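Local coordinates for putative cytoplasmic protein (Enterobacter cloacae, PDB 4HFL) that is a type VI secretion amidase effector, Tae4, that probably cleaves amide bonds in the peptidoglycan of rival bacteria and is inhibited by the immunity protein Tai4, at residues G126-T131 / A170-L175. Sequence-based numbering, arbitrary orientation.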
loop_
_atom_site.group_PDB
_atom_site.type_symbol
_atom_site.label_atom_id
_atom_site.label_comp_id
_atom_site.label_asym_id
_atom_site.label_seq_id
_atom_site.Cartn_x
_atom_site.Cartn_y
_atom_site.Cartn_z
ATOM N N GLY A 126 -2.438 10.967 4.916
ATOM C CA GLY A 126 -2.076 10.561 3.570
ATOM C C GLY A 126 -1.627 9.118 3.451
ATOM O O GLY A 126 -2.005 8.264 4.250
ATOM N N ILE A 127 -0.823 8.848 2.429
ATOM C CA ILE A 127 -0.298 7.511 2.185
ATOM C C ILE A 127 1.060 7.376 2.861
ATOM O O ILE A 127 1.913 8.242 2.712
ATOM C CB ILE A 127 -0.087 7.283 0.674
ATOM C CG1 ILE A 127 -1.429 7.268 -0.060
ATOM C CG2 ILE A 127 0.698 5.974 0.418
ATOM C CD1 ILE A 127 -1.278 7.150 -1.564
ATOM N N ILE A 128 1.285 6.272 3.570
ATOM C CA ILE A 128 2.554 6.086 4.269
ATOM C C ILE A 128 3.159 4.695 3.999
ATOM O O ILE A 128 2.442 3.689 3.984
ATOM C CB ILE A 128 2.404 6.393 5.795
ATOM C CG1 ILE A 128 3.769 6.575 6.462
ATOM C CG2 ILE A 128 1.582 5.311 6.511
ATOM C CD1 ILE A 128 3.655 7.146 7.880
ATOM N N ILE A 129 4.470 4.659 3.755
ATOM C CA ILE A 129 5.214 3.415 3.552
ATOM C C ILE A 129 6.227 3.241 4.681
ATOM O O ILE A 129 7.087 4.106 4.887
ATOM C CB ILE A 129 6.062 3.465 2.259
ATOM C CG1 ILE A 129 5.192 3.674 1.014
ATOM C CG2 ILE A 129 6.933 2.208 2.130
ATOM C CD1 ILE A 129 6.028 3.924 -0.242
ATOM N N PHE A 130 6.163 2.106 5.369
ATOM C CA PHE A 130 7.118 1.768 6.414
ATOM C C PHE A 130 8.029 0.686 5.866
ATOM O O PHE A 130 7.545 -0.356 5.480
ATOM C CB PHE A 130 6.380 1.162 7.611
ATOM C CG PHE A 130 5.388 2.090 8.260
ATOM C CD1 PHE A 130 5.811 3.096 9.117
ATOM C CD2 PHE A 130 4.026 1.941 8.026
ATOM C CE1 PHE A 130 4.893 3.939 9.731
ATOM C CE2 PHE A 130 3.107 2.774 8.640
ATOM C CZ PHE A 130 3.541 3.778 9.495
ATOM N N THR A 131 9.343 0.890 5.846
ATOM C CA THR A 131 10.222 -0.198 5.414
ATOM C C THR A 131 11.167 -0.564 6.523
ATOM O O THR A 131 11.390 0.225 7.432
ATOM C CB THR A 131 11.043 0.163 4.183
ATOM O OG1 THR A 131 11.730 1.390 4.440
ATOM C CG2 THR A 131 10.131 0.325 2.960
ATOM N N ALA A 170 10.247 5.731 7.233
ATOM C CA ALA A 170 8.847 5.944 6.851
ATOM C C ALA A 170 8.872 7.012 5.790
ATOM O O ALA A 170 9.618 7.993 5.909
ATOM C CB ALA A 170 8.011 6.387 8.014
ATOM N N THR A 171 8.056 6.809 4.759
ATOM C CA THR A 171 7.980 7.683 3.600
ATOM C C THR A 171 6.490 7.955 3.376
ATOM O O THR A 171 5.667 7.031 3.409
ATOM C CB THR A 171 8.618 6.986 2.370
ATOM O OG1 THR A 171 10.022 6.808 2.599
ATOM C CG2 THR A 171 8.451 7.816 1.110
ATOM N N PHE A 172 6.155 9.221 3.155
ATOM C CA PHE A 172 4.802 9.708 3.314
ATOM C C PHE A 172 4.441 10.796 2.304
ATOM O O PHE A 172 5.237 11.736 2.081
ATOM C CB PHE A 172 4.644 10.277 4.726
ATOM C CG PHE A 172 3.374 11.074 4.918
ATOM C CD1 PHE A 172 2.201 10.435 5.272
ATOM C CD2 PHE A 172 3.363 12.454 4.754
ATOM C CE1 PHE A 172 1.024 11.155 5.445
ATOM C CE2 PHE A 172 2.189 13.188 4.925
ATOM C CZ PHE A 172 1.018 12.534 5.273
ATOM N N TRP A 173 3.232 10.668 1.740
ATOM C CA TRP A 173 2.612 11.694 0.875
ATOM C C TRP A 173 1.311 12.181 1.486
ATOM O O TRP A 173 0.432 11.374 1.825
ATOM C CB TRP A 173 2.265 11.124 -0.512
ATOM C CG TRP A 173 3.440 10.698 -1.369
ATOM C CD1 TRP A 173 3.995 11.405 -2.391
ATOM C CD2 TRP A 173 4.159 9.457 -1.301
ATOM N NE1 TRP A 173 5.037 10.699 -2.945
ATOM C CE2 TRP A 173 5.153 9.497 -2.301
ATOM C CE3 TRP A 173 4.065 8.319 -0.486
ATOM C CZ2 TRP A 173 6.054 8.447 -2.506
ATOM C CZ3 TRP A 173 4.955 7.280 -0.693
ATOM C CH2 TRP A 173 5.944 7.353 -1.693
ATOM N N SER A 174 1.159 13.497 1.597
ATOM C CA SER A 174 -0.098 14.080 2.067
ATOM C C SER A 174 -1.207 13.875 1.040
ATOM O O SER A 174 -0.988 14.018 -0.171
ATOM C CB SER A 174 0.068 15.593 2.322
ATOM O OG SER A 174 0.758 15.828 3.530
ATOM N N LEU A 175 -2.401 13.556 1.526
ATOM C CA LEU A 175 -3.581 13.553 0.671
ATOM C C LEU A 175 -4.588 14.545 1.225
ATOM O O LEU A 175 -4.758 14.639 2.453
ATOM C CB LEU A 175 -4.190 12.147 0.571
ATOM C CG LEU A 175 -3.333 11.002 -0.004
ATOM C CD1 LEU A 175 -4.154 9.723 -0.070
ATOM C CD2 LEU A 175 -2.762 11.322 -1.389
#
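Gly-126 lies against the carbonyl of Trp-173 and the chain leaving the strand at Leu-175, its CA 3.2 Å from Trp-173 O in a CA-H...O contact. The ring of Phe-172 presents its edge to the backbone here, CE1 lying 3.5 Å from Gly-126 N. Ile-127 pairs with Trp-173 through two backbone hydrogen bonds; the one from Ile-127 N to Trp-173 O is bent (140° at the hydrogen), whereas the return bond is nearly straight. CG1 of Ile-127, turned beside its own backbone N (chi1 -67°), meets Leu-175 CD1 at 3.7 Å. On the other face of the sheet, Ile-128 CB lies at the edge of the Phe-172 ring, 4.1 Å from Phe-172 CD1, and Ile-128 CG1 lies over one face of the Phe-130 ring toward its rim. Ile-129 repeats the two-bond pairing with Thr-171, its N 2.7 Å from Thr-171 O. Ile-129 CD1 reaches the edge of the indole, 3.6 Å from Trp-173 CZ3, while Trp-173 NE1 is hydrogen-bonded to Gly-107 O. Phe-130 closes the run, its CD1 4.1 Å from Ala-170 CB. Ile-127, Ile-129 and Trp-173 face helix 95-106, with Leu-106 touching both Ile-127 and Trp-173, and strand 138-145 flanks 126-131 on its other edge. The alternating hydrogen-bonded and non-hydrogen-bonded pairs thus join the two central strands of a four-stranded antiparallel sheet, consistent with the beta subdomain of a papain-like amidase fold of the peptidase CA clan.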